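Putative gdp-fucose protein o-fucosyltransferase 1 (Caenorhabditis elegans, PDB 3ZY2) belongs to the GT-B clan of glycosyltransferases and holds guanosine-5'-diphosphate in a pocket of the fold. Local coordinates at residues A[217-222]-A[332-337]; A[223-228]-A[259-264]; A[242-247]-A[354-359]. All coordinates share one frame; numbering follows the deposited sequence.

Contact 1: A[217-222]-A[332-337]; sequences HLRNDA and CVSTFS. With GDP (guanosine-5'-diphosphate), chain C.
His217 and Ser337 meet because the imidazole swings out with CG trans to the main-chain nitrogen (chi1 -178°), which carries ND1 across to the serine hydroxyl. ND1 and Ser337 OG lie 2.7 Å apart, hydrogen-bonded, and Asn331 N gives the same hydroxyl a second bond. That grip fixes the rotation of the ring and leaves its other nitrogen directed into the pocket, where NE2 donates to N7 of the guanine at 3.0 Å. Phe336 CD2 comes over one imidazole face, 3.4 Å from His217 NE2, with the two ring planes 40° apart. The same phenyl touches both partners of that bond: Phe336 CE2 reaches C5 of the guanine at 3.5 Å.

Arg219 serves the other end of the ligand. Its chain bends at chi2 (73°) and offers two donors to the beta phosphate, NE to O1B at 2.8 Å and NH2 to O3B, also at 2.8 Å. The remaining nitrogen, NH1, is tied back by salt bridges to Asp221 OD1 and Asp288 OD2, so two carboxylates hold the guanidinium in position. Ser334 OG joins Arg219 at the same phosphate oxygen, giving a hydrogen bond to O1B over 2.7 Å. Ser334 is also the N-cap residue of helix 335-346, its hydroxyl accepting from Ser337 N and, more weakly, from Phe336 N. With Thr335 N donating to O2B at 3.0 Å, the phosphate faces the first turn of the helix, whose dipole probably helps to stabilise its negative charge.

A parallel strand ending beside a helix start that holds the beta phosphate is consistent with the nucleotide site of the Rossmann-like domain of GT-B proteins.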
loop_
_atom_site.group_PDB
_atom_site.type_symbol
_atom_site.label_atom_id
_atom_site.label_comp_id
_atom_site.label_asym_id
_atom_site.label_seq_id
_atom_site.Cartn_x
_atom_site.Cartn_y
_atom_site.Cartn_z
ATOM N N HIS A 217 -18.043 -5.349 -27.335
ATOM C CA HIS A 217 -18.190 -4.935 -25.945
ATOM C C HIS A 217 -18.420 -3.438 -25.864
ATOM O O HIS A 217 -17.575 -2.654 -26.285
ATOM C CB HIS A 217 -16.947 -5.311 -25.125
ATOM C CG HIS A 217 -17.074 -4.951 -23.679
ATOM N ND1 HIS A 217 -16.039 -4.421 -22.933
ATOM C CD2 HIS A 217 -18.145 -5.031 -22.844
ATOM C CE1 HIS A 217 -16.469 -4.198 -21.700
ATOM N NE2 HIS A 217 -17.744 -4.552 -21.620
ATOM N N LEU A 218 -19.607 -3.055 -25.378
ATOM C CA LEU A 218 -19.973 -1.652 -25.222
ATOM C C LEU A 218 -19.950 -1.315 -23.740
ATOM O O LEU A 218 -20.878 -1.636 -22.999
ATOM C CB LEU A 218 -21.358 -1.375 -25.825
ATOM C CG LEU A 218 -21.536 -1.786 -27.297
ATOM C CD1 LEU A 218 -22.923 -1.361 -27.816
ATOM C CD2 LEU A 218 -20.409 -1.226 -28.229
ATOM N N ARG A 219 -18.854 -0.694 -23.314
ATOM C CA ARG A 219 -18.697 -0.262 -21.936
ATOM C C ARG A 219 -19.180 1.184 -21.913
ATOM O O ARG A 219 -18.543 2.078 -22.490
ATOM C CB ARG A 219 -17.211 -0.357 -21.544
ATOM C CG ARG A 219 -16.930 -0.069 -20.068
ATOM C CD ARG A 219 -17.368 -1.169 -19.122
ATOM N NE ARG A 219 -16.691 -0.986 -17.837
ATOM C CZ ARG A 219 -17.161 -0.263 -16.831
ATOM N NH1 ARG A 219 -18.343 0.332 -16.926
ATOM N NH2 ARG A 219 -16.466 -0.148 -15.714
ATOM N N ASN A 220 -20.324 1.418 -21.280
ATOM C CA ASN A 220 -20.950 2.734 -21.391
ATOM C C ASN A 220 -21.796 3.226 -20.221
ATOM O O ASN A 220 -22.563 4.170 -20.397
ATOM C CB ASN A 220 -21.741 2.876 -22.712
ATOM C CG ASN A 220 -22.775 1.783 -22.909
ATOM O OD1 ASN A 220 -23.319 1.221 -21.954
ATOM N ND2 ASN A 220 -23.045 1.472 -24.167
ATOM N N ASP A 221 -21.640 2.637 -19.036
ATOM C CA ASP A 221 -22.354 3.187 -17.867
ATOM C C ASP A 221 -21.831 4.577 -17.480
ATOM O O ASP A 221 -20.789 5.010 -17.971
ATOM C CB ASP A 221 -22.398 2.200 -16.692
ATOM C CG ASP A 221 -21.077 2.083 -15.942
ATOM O OD1 ASP A 221 -20.116 2.847 -16.195
ATOM O OD2 ASP A 221 -21.006 1.206 -15.060
ATOM N N ALA A 222 -22.581 5.288 -16.632
ATOM C CA ALA A 222 -22.287 6.694 -16.333
ATOM C C ALA A 222 -20.903 6.927 -15.725
ATOM O O ALA A 222 -20.228 7.895 -16.085
ATOM C CB ALA A 222 -23.372 7.284 -15.437
ATOM N N CYS A 332 -10.596 -0.776 -25.545
ATOM C CA CYS A 332 -9.197 -0.920 -25.189
ATOM C C CYS A 332 -8.889 -0.613 -23.726
ATOM O O CYS A 332 -7.932 -1.157 -23.166
ATOM C CB CYS A 332 -8.379 -0.015 -26.072
ATOM S SG CYS A 332 -6.646 -0.097 -25.641
ATOM N N VAL A 333 -9.667 0.267 -23.111
ATOM C CA VAL A 333 -9.390 0.653 -21.720
ATOM C C VAL A 333 -9.952 -0.369 -20.724
ATOM O O VAL A 333 -9.483 -0.514 -19.604
ATOM C CB VAL A 333 -9.908 2.106 -21.425
ATOM C CG1 VAL A 333 -9.659 2.503 -19.978
ATOM C CG2 VAL A 333 -9.260 3.071 -22.375
ATOM N N SER A 334 -10.953 -1.120 -21.144
ATOM C CA SER A 334 -11.640 -1.988 -20.206
ATOM C C SER A 334 -10.876 -3.282 -19.917
ATOM O O SER A 334 -10.529 -4.052 -20.844
ATOM C CB SER A 334 -13.014 -2.321 -20.754
ATOM O OG SER A 334 -13.633 -3.315 -19.971
ATOM N N THR A 335 -10.682 -3.567 -18.636
ATOM C CA THR A 335 -10.080 -4.851 -18.255
ATOM C C THR A 335 -11.020 -6.037 -18.506
ATOM O O THR A 335 -10.578 -7.188 -18.551
ATOM C CB THR A 335 -9.599 -4.906 -16.789
ATOM O OG1 THR A 335 -10.727 -4.762 -15.912
ATOM C CG2 THR A 335 -8.581 -3.806 -16.533
ATOM N N PHE A 336 -12.314 -5.749 -18.654
ATOM C CA PHE A 336 -13.299 -6.758 -19.015
ATOM C C PHE A 336 -13.079 -7.185 -20.485
ATOM O O PHE A 336 -12.974 -8.376 -20.799
ATOM C CB PHE A 336 -14.690 -6.176 -18.733
ATOM C CG PHE A 336 -15.818 -7.161 -18.820
ATOM C CD1 PHE A 336 -16.204 -7.896 -17.691
ATOM C CD2 PHE A 336 -16.567 -7.282 -19.991
ATOM C CE1 PHE A 336 -17.281 -8.794 -17.765
ATOM C CE2 PHE A 336 -17.672 -8.162 -20.060
ATOM C CZ PHE A 336 -18.024 -8.905 -18.956
ATOM N N SER A 337 -12.956 -6.197 -21.380
ATOM C CA SER A 337 -12.522 -6.482 -22.758
ATOM C C SER A 337 -11.179 -7.203 -22.771
ATOM O O SER A 337 -10.947 -8.051 -23.641
ATOM C CB SER A 337 -12.418 -5.205 -23.610
ATOM O OG SER A 337 -13.663 -4.863 -24.233
HETATM P PB GDP C . -13.517 -2.415 -16.316
HETATM O O1B GDP C . -14.363 -2.599 -17.521
HETATM O O2B GDP C . -11.972 -2.590 -16.160
HETATM O O3B GDP C . -14.300 -1.814 -14.997
HETATM O O3A GDP C . -14.026 -4.021 -15.969
HETATM P PA GDP C . -14.260 -4.696 -14.408
HETATM O O1A GDP C . -14.806 -6.140 -15.218
HETATM O O2A GDP C . -13.321 -4.692 -13.468
HETATM O "O5'" GDP C . -15.555 -3.490 -14.118
HETATM C "C5'" GDP C . -16.354 -4.000 -14.995
HETATM C "C4'" GDP C . -17.654 -4.295 -14.816
HETATM O "O4'" GDP C . -18.881 -3.760 -15.109
HETATM C "C3'" GDP C . -17.672 -5.647 -15.133
HETATM O "O3'" GDP C . -17.358 -7.008 -14.101
HETATM C "C2'" GDP C . -19.739 -6.381 -15.115
HETATM O "O2'" GDP C . -19.972 -6.500 -13.782
HETATM C "C1'" GDP C . -20.007 -5.001 -15.689
HETATM N N9 GDP C . -19.826 -5.105 -16.956
HETATM C C8 GDP C . -18.566 -4.259 -17.971
HETATM N N7 GDP C . -19.088 -4.893 -18.972
HETATM C C5 GDP C . -20.052 -5.720 -19.075
HETATM C C6 GDP C . -21.038 -6.739 -20.080
HETATM O O6 GDP C . -20.644 -6.629 -21.146
HETATM N N1 GDP C . -21.747 -7.196 -19.411
HETATM C C2 GDP C . -22.179 -7.322 -18.252
HETATM N N2 GDP C . -22.912 -7.844 -17.822
HETATM N N3 GDP C . -21.595 -6.584 -16.987
HETATM C C4 GDP C . -20.522 -5.803 -17.556
#

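Contact 2: A[223-228]-A[259-264]; sequences DWVRVC and ICSPSK
Cys260 is fastened to helix 222-229 twice over, once through its side chain by a disulfide to Cys228 and once through its backbone by a hydrogen bond from the indole of Trp224. The two anchors stand a single turn apart on the same helix. Cys228 SG and Cys260 SG are joined at 2.0 Å, with a chi3 of -68°, somewhat smaller in size than the right angle usual for disulfides.

With chi1 at -176° the indole of Trp224 extends away from its own backbone nitrogen, and its pyrrole edge comes alongside the end of helix 257-260. NE1 donates to Cys260 O over 2.9 Å. The oxygen lies close to the indole plane, yet the donor stands 39° above the plane of the carbonyl and so misses both lone pairs. Asn331 ND2 is a second donor to the same oxygen, so this carbonyl at the helix terminus is well satisfied. The disulfide also rests against the indole: Cys228 SG lies over one face toward its rim, 3.3 Å above the plane, while Cys260 SG is 4.1 Å from Trp224 CZ2 and 4.8 Å from the centroid of the five-membered ring, an oblique sulfur-aromatic contact.

Ser261, where the chain leaves the helix, fills the angle beside the bridge. Its CB packs on Cys228 SG at 3.7 Å, while Val225 CG1 comes to 4.0 Å from Ser261 OG at the more open margin.

Helix 222-229 directly follows strand 213-218, and Asp221 caps its start by accepting from Trp224 N. The indole is further packed against Arg219 and Val333. Beyond the disulfide, the chain runs through Pro262 to Ser263, the N-cap of helix 264-278, while Val227 on helix 222-229 packs against Glu111 of the second subunit.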
loop_
_atom_site.group_PDB
_atom_site.type_symbol
_atom_site.label_atom_id
_atom_site.label_comp_id
_atom_site.label_asym_id
_atom_site.label_seq_id
_atom_site.Cartn_x
_atom_site.Cartn_y
_atom_site.Cartn_z
ATOM N N ASP A 223 -20.498 6.034 -14.821
ATOM C CA ASP A 223 -19.181 6.089 -14.165
ATOM C C ASP A 223 -18.037 5.947 -15.166
ATOM O O ASP A 223 -16.954 6.496 -14.966
ATOM C CB ASP A 223 -19.040 4.969 -13.124
ATOM C CG ASP A 223 -19.816 5.239 -11.835
ATOM O OD1 ASP A 223 -20.558 6.254 -11.739
ATOM O OD2 ASP A 223 -19.676 4.411 -10.902
ATOM N N TRP A 224 -18.274 5.183 -16.228
ATOM C CA TRP A 224 -17.250 4.971 -17.250
ATOM C C TRP A 224 -16.974 6.239 -18.036
ATOM O O TRP A 224 -15.827 6.596 -18.284
ATOM C CB TRP A 224 -17.685 3.874 -18.220
ATOM C CG TRP A 224 -16.635 3.532 -19.242
ATOM C CD1 TRP A 224 -16.604 3.928 -20.542
ATOM C CD2 TRP A 224 -15.448 2.773 -19.020
ATOM N NE1 TRP A 224 -15.485 3.430 -21.162
ATOM C CE2 TRP A 224 -14.759 2.709 -20.254
ATOM C CE3 TRP A 224 -14.916 2.110 -17.912
ATOM C CZ2 TRP A 224 -13.559 2.014 -20.403
ATOM C CZ3 TRP A 224 -13.725 1.415 -18.057
ATOM C CH2 TRP A 224 -13.061 1.374 -19.288
ATOM N N VAL A 225 -18.037 6.913 -18.456
ATOM C CA VAL A 225 -17.853 8.102 -19.280
ATOM C C VAL A 225 -17.067 9.152 -18.489
ATOM O O VAL A 225 -16.285 9.912 -19.063
ATOM C CB VAL A 225 -19.189 8.651 -19.868
ATOM C CG1 VAL A 225 -20.026 7.505 -20.447
ATOM C CG2 VAL A 225 -19.984 9.462 -18.840
ATOM N N ARG A 226 -17.243 9.143 -17.171
ATOM C CA ARG A 226 -16.509 10.049 -16.292
ATOM C C ARG A 226 -15.028 9.685 -16.158
ATOM O O ARG A 226 -14.174 10.572 -16.145
ATOM C CB ARG A 226 -17.188 10.169 -14.924
ATOM C CG ARG A 226 -18.535 10.901 -14.971
ATOM C CD ARG A 226 -19.008 11.310 -13.577
ATOM N NE ARG A 226 -18.734 10.260 -12.596
ATOM C CZ ARG A 226 -19.613 9.348 -12.184
ATOM N NH1 ARG A 226 -20.862 9.342 -12.643
ATOM N NH2 ARG A 226 -19.234 8.440 -11.291
ATOM N N VAL A 227 -14.735 8.388 -16.055
ATOM C CA VAL A 227 -13.364 7.873 -16.105
ATOM C C VAL A 227 -12.628 8.356 -17.369
ATOM O O VAL A 227 -11.497 8.862 -17.301
ATOM C CB VAL A 227 -13.368 6.314 -15.992
ATOM C CG1 VAL A 227 -12.071 5.673 -16.505
ATOM C CG2 VAL A 227 -13.659 5.888 -14.556
ATOM N N CYS A 228 -13.290 8.238 -18.515
ATOM C CA CYS A 228 -12.708 8.621 -19.789
ATOM C C CYS A 228 -12.519 10.133 -19.910
ATOM O O CYS A 228 -11.533 10.594 -20.489
ATOM C CB CYS A 228 -13.584 8.110 -20.931
ATOM S SG CYS A 228 -13.761 6.300 -20.934
ATOM N N ILE A 259 -11.195 6.637 -27.938
ATOM C CA ILE A 259 -10.890 5.220 -27.728
ATOM C C ILE A 259 -11.549 4.739 -26.440
ATOM O O ILE A 259 -12.132 3.665 -26.391
ATOM C CB ILE A 259 -9.356 4.996 -27.707
ATOM C CG1 ILE A 259 -8.783 5.236 -29.108
ATOM C CG2 ILE A 259 -8.969 3.610 -27.180
ATOM C CD1 ILE A 259 -7.288 5.514 -29.110
ATOM N N CYS A 260 -11.478 5.550 -25.392
ATOM C CA CYS A 260 -12.008 5.137 -24.102
ATOM C C CYS A 260 -13.538 5.057 -24.121
ATOM O O CYS A 260 -14.130 4.116 -23.587
ATOM C CB CYS A 260 -11.559 6.130 -23.029
ATOM S SG CYS A 260 -11.874 5.633 -21.339
ATOM N N SER A 261 -14.157 6.054 -24.741
ATOM C CA SER A 261 -15.610 6.186 -24.766
ATOM C C SER A 261 -16.076 6.659 -26.145
ATOM O O SER A 261 -16.371 7.849 -26.322
ATOM C CB SER A 261 -16.052 7.178 -23.671
ATOM O OG SER A 261 -17.453 7.117 -23.483
ATOM N N PRO A 262 -16.127 5.744 -27.133
ATOM C CA PRO A 262 -16.592 6.115 -28.476
ATOM C C PRO A 262 -18.012 6.669 -28.441
ATOM O O PRO A 262 -18.832 6.223 -27.616
ATOM C CB PRO A 262 -16.604 4.792 -29.254
ATOM C CG PRO A 262 -15.897 3.826 -28.424
ATOM C CD PRO A 262 -15.867 4.305 -27.006
ATOM N N SER A 263 -18.284 7.627 -29.326
ATOM C CA SER A 263 -19.631 8.178 -29.511
ATOM C C SER A 263 -20.518 7.094 -30.097
ATOM O O SER A 263 -20.014 6.160 -30.714
ATOM C CB SER A 263 -19.613 9.387 -30.452
ATOM O OG SER A 263 -19.240 9.023 -31.773
ATOM N N LYS A 264 -21.831 7.230 -29.924
ATOM C CA LYS A 264 -22.783 6.289 -30.543
ATOM C C LYS A 264 -22.554 6.206 -32.051
ATOM O O LYS A 264 -22.524 5.120 -32.622
ATOM C CB LYS A 264 -24.233 6.668 -30.233
ATOM C CG LYS A 264 -24.659 6.341 -28.803
ATOM C CD LYS A 264 -26.160 6.506 -28.596
ATOM C CE LYS A 264 -26.457 6.823 -27.132
ATOM N NZ LYS A 264 -27.699 7.637 -26.927
#

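Contact 3: A[242-247]-A[354-359]; sequences SEQCLG and SAFFGI
Phe356, Cys245 and Ile359 carry this contact, in which the short helix 243-246 packs on edge strand 354-356 of the five-stranded parallel sheet, consistent with a Rossmann-like domain of a GT-B protein. Phe356 projects from the strand toward the helix, and Cys245 settles beside it, its CB 3.8 Å from Phe356 CD2. The cysteine sulfur stands above the ring face but at a distance, 5.3 Å from the centroid and 24° off the normal.

A type II turn from Phe356 to Ile359, with Gly358 at positive phi, folds the chain back so that Ile359 reaches the same cysteine. Ile359 CD1 meets Cys245 SG at 3.6 Å, and Leu246 CD2 borders that methyl more loosely. The sulfur therefore has aromatic and aliphatic neighbours while its covalent bond goes to Cys332.

Gln244 closes the other end of the phenyl ring. The extended chain brings its amide obliquely against the CE1 and CZ end of the ring, the two planes 57° apart. NE2 of this side chain donates to Cys332 O, which anchors the amide and leaves Gln244 OE1 3.3 Å from Phe356 CZ.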
loop_
_atom_site.group_PDB
_atom_site.type_symbol
_atom_site.label_atom_id
_atom_site.label_comp_id
_atom_site.label_asym_id
_atom_site.label_seq_id
_atom_site.Cartn_x
_atom_site.Cartn_y
_atom_site.Cartn_z
ATOM N N SER A 242 -5.410 -0.251 -21.029
ATOM C CA SER A 242 -5.096 0.444 -22.283
ATOM C C SER A 242 -3.836 -0.045 -23.027
ATOM O O SER A 242 -3.728 0.122 -24.241
ATOM C CB SER A 242 -5.048 1.954 -22.044
ATOM O OG SER A 242 -4.026 2.264 -21.114
ATOM N N GLU A 243 -2.891 -0.656 -22.315
ATOM C CA GLU A 243 -1.679 -1.198 -22.971
ATOM C C GLU A 243 -1.970 -2.407 -23.876
ATOM O O GLU A 243 -1.136 -2.796 -24.695
ATOM C CB GLU A 243 -0.604 -1.514 -21.935
ATOM C CG GLU A 243 -0.174 -0.254 -21.137
ATOM C CD GLU A 243 0.578 -0.571 -19.852
ATOM O OE1 GLU A 243 -0.026 -1.121 -18.894
ATOM O OE2 GLU A 243 1.793 -0.246 -19.796
ATOM N N GLN A 244 -3.174 -2.968 -23.769
ATOM C CA GLN A 244 -3.554 -4.057 -24.662
ATOM C C GLN A 244 -3.687 -3.618 -26.114
ATOM O O GLN A 244 -3.558 -4.447 -27.016
ATOM C CB GLN A 244 -4.849 -4.720 -24.195
ATOM C CG GLN A 244 -6.114 -3.926 -24.505
ATOM C CD GLN A 244 -7.357 -4.685 -24.105
ATOM O OE1 GLN A 244 -7.497 -5.887 -24.386
ATOM N NE2 GLN A 244 -8.279 -3.988 -23.433
ATOM N N CYS A 245 -3.937 -2.335 -26.351
ATOM C CA CYS A 245 -3.959 -1.833 -27.729
ATOM C C CYS A 245 -2.854 -0.830 -28.069
ATOM O O CYS A 245 -2.489 -0.708 -29.239
ATOM C CB CYS A 245 -5.316 -1.243 -28.101
ATOM S SG CYS A 245 -5.715 0.358 -27.372
ATOM N N LEU A 246 -2.335 -0.133 -27.064
ATOM C CA LEU A 246 -1.319 0.916 -27.294
ATOM C C LEU A 246 0.095 0.513 -26.875
ATOM O O LEU A 246 1.037 1.324 -26.990
ATOM C CB LEU A 246 -1.716 2.216 -26.589
ATOM C CG LEU A 246 -2.953 2.917 -27.148
ATOM C CD1 LEU A 246 -3.568 3.795 -26.063
ATOM C CD2 LEU A 246 -2.628 3.726 -28.396
ATOM N N GLY A 247 0.248 -0.719 -26.387
ATOM C CA GLY A 247 1.568 -1.247 -26.000
ATOM C C GLY A 247 2.003 -0.799 -24.623
ATOM O O GLY A 247 1.380 0.099 -24.026
ATOM N N SER A 354 -8.970 -9.871 -33.154
ATOM C CA SER A 354 -9.639 -8.869 -32.364
ATOM C C SER A 354 -9.306 -7.475 -32.888
ATOM O O SER A 354 -8.299 -7.277 -33.601
ATOM C CB SER A 354 -9.228 -8.963 -30.893
ATOM O OG SER A 354 -9.460 -10.282 -30.378
ATOM N N ALA A 355 -10.170 -6.536 -32.535
ATOM C CA ALA A 355 -9.988 -5.121 -32.848
ATOM C C ALA A 355 -10.562 -4.349 -31.682
ATOM O O ALA A 355 -11.201 -4.931 -30.811
ATOM C CB ALA A 355 -10.724 -4.748 -34.134
ATOM N N PHE A 356 -10.347 -3.036 -31.678
ATOM C CA PHE A 356 -10.854 -2.172 -30.626
ATOM C C PHE A 356 -11.447 -0.922 -31.241
ATOM O O PHE A 356 -10.956 -0.422 -32.259
ATOM C CB PHE A 356 -9.739 -1.774 -29.670
ATOM C CG PHE A 356 -9.152 -2.926 -28.923
ATOM C CD1 PHE A 356 -9.751 -3.381 -27.761
ATOM C CD2 PHE A 356 -7.994 -3.565 -29.398
ATOM C CE1 PHE A 356 -9.224 -4.450 -27.053
ATOM C CE2 PHE A 356 -7.461 -4.638 -28.697
ATOM C CZ PHE A 356 -8.088 -5.081 -27.520
ATOM N N PHE A 357 -12.502 -0.414 -30.616
ATOM C CA PHE A 357 -13.075 0.864 -31.055
ATOM C C PHE A 357 -12.023 1.964 -31.024
ATOM O O PHE A 357 -11.231 2.067 -30.099
ATOM C CB PHE A 357 -14.284 1.250 -30.209
ATOM C CG PHE A 357 -15.475 0.362 -30.418
ATOM C CD1 PHE A 357 -16.192 0.421 -31.609
ATOM C CD2 PHE A 357 -15.854 -0.549 -29.433
ATOM C CE1 PHE A 357 -17.280 -0.397 -31.820
ATOM C CE2 PHE A 357 -16.955 -1.376 -29.630
ATOM C CZ PHE A 357 -17.663 -1.308 -30.832
ATOM N N GLY A 358 -12.003 2.749 -32.093
ATOM C CA GLY A 358 -11.087 3.918 -32.192
ATOM C C GLY A 358 -9.631 3.612 -32.519
ATOM O O GLY A 358 -8.778 4.534 -32.544
ATOM N N ILE A 359 -9.328 2.340 -32.770
ATOM C CA ILE A 359 -7.972 1.889 -33.096
ATOM C C ILE A 359 -7.988 1.348 -34.513
ATOM O O ILE A 359 -8.671 0.351 -34.781
ATOM C CB ILE A 359 -7.484 0.745 -32.142
ATOM C CG1 ILE A 359 -7.432 1.201 -30.685
ATOM C CG2 ILE A 359 -6.131 0.158 -32.602
ATOM C CD1 ILE A 359 -6.347 2.238 -30.366
#

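Overall arrangement
Contact 1 holds the guanosine-5'-diphosphate directly, and contacts 2 and 3 adjoin its segments. The centres of contacts 1 and 2 are about 8 Å apart: Trp224 CH2 lies 3.6 Å from Val333 CG1, and Val333 CG2 is 3.8 Å from Cys260 SG. Contact 3, centred about 12 Å from contact 1, is stapled to it by the Cys245-Cys332 disulfide, just ahead of the phosphate-binding helix start. Contacts 2 and 3, about 14 Å apart, meet where Ile259 CD1 touches Ile359 CD1 at 3.6 Å. Contact 2 is nested within the chain loop closed by contact 1, whereas contact 3 alternates with both.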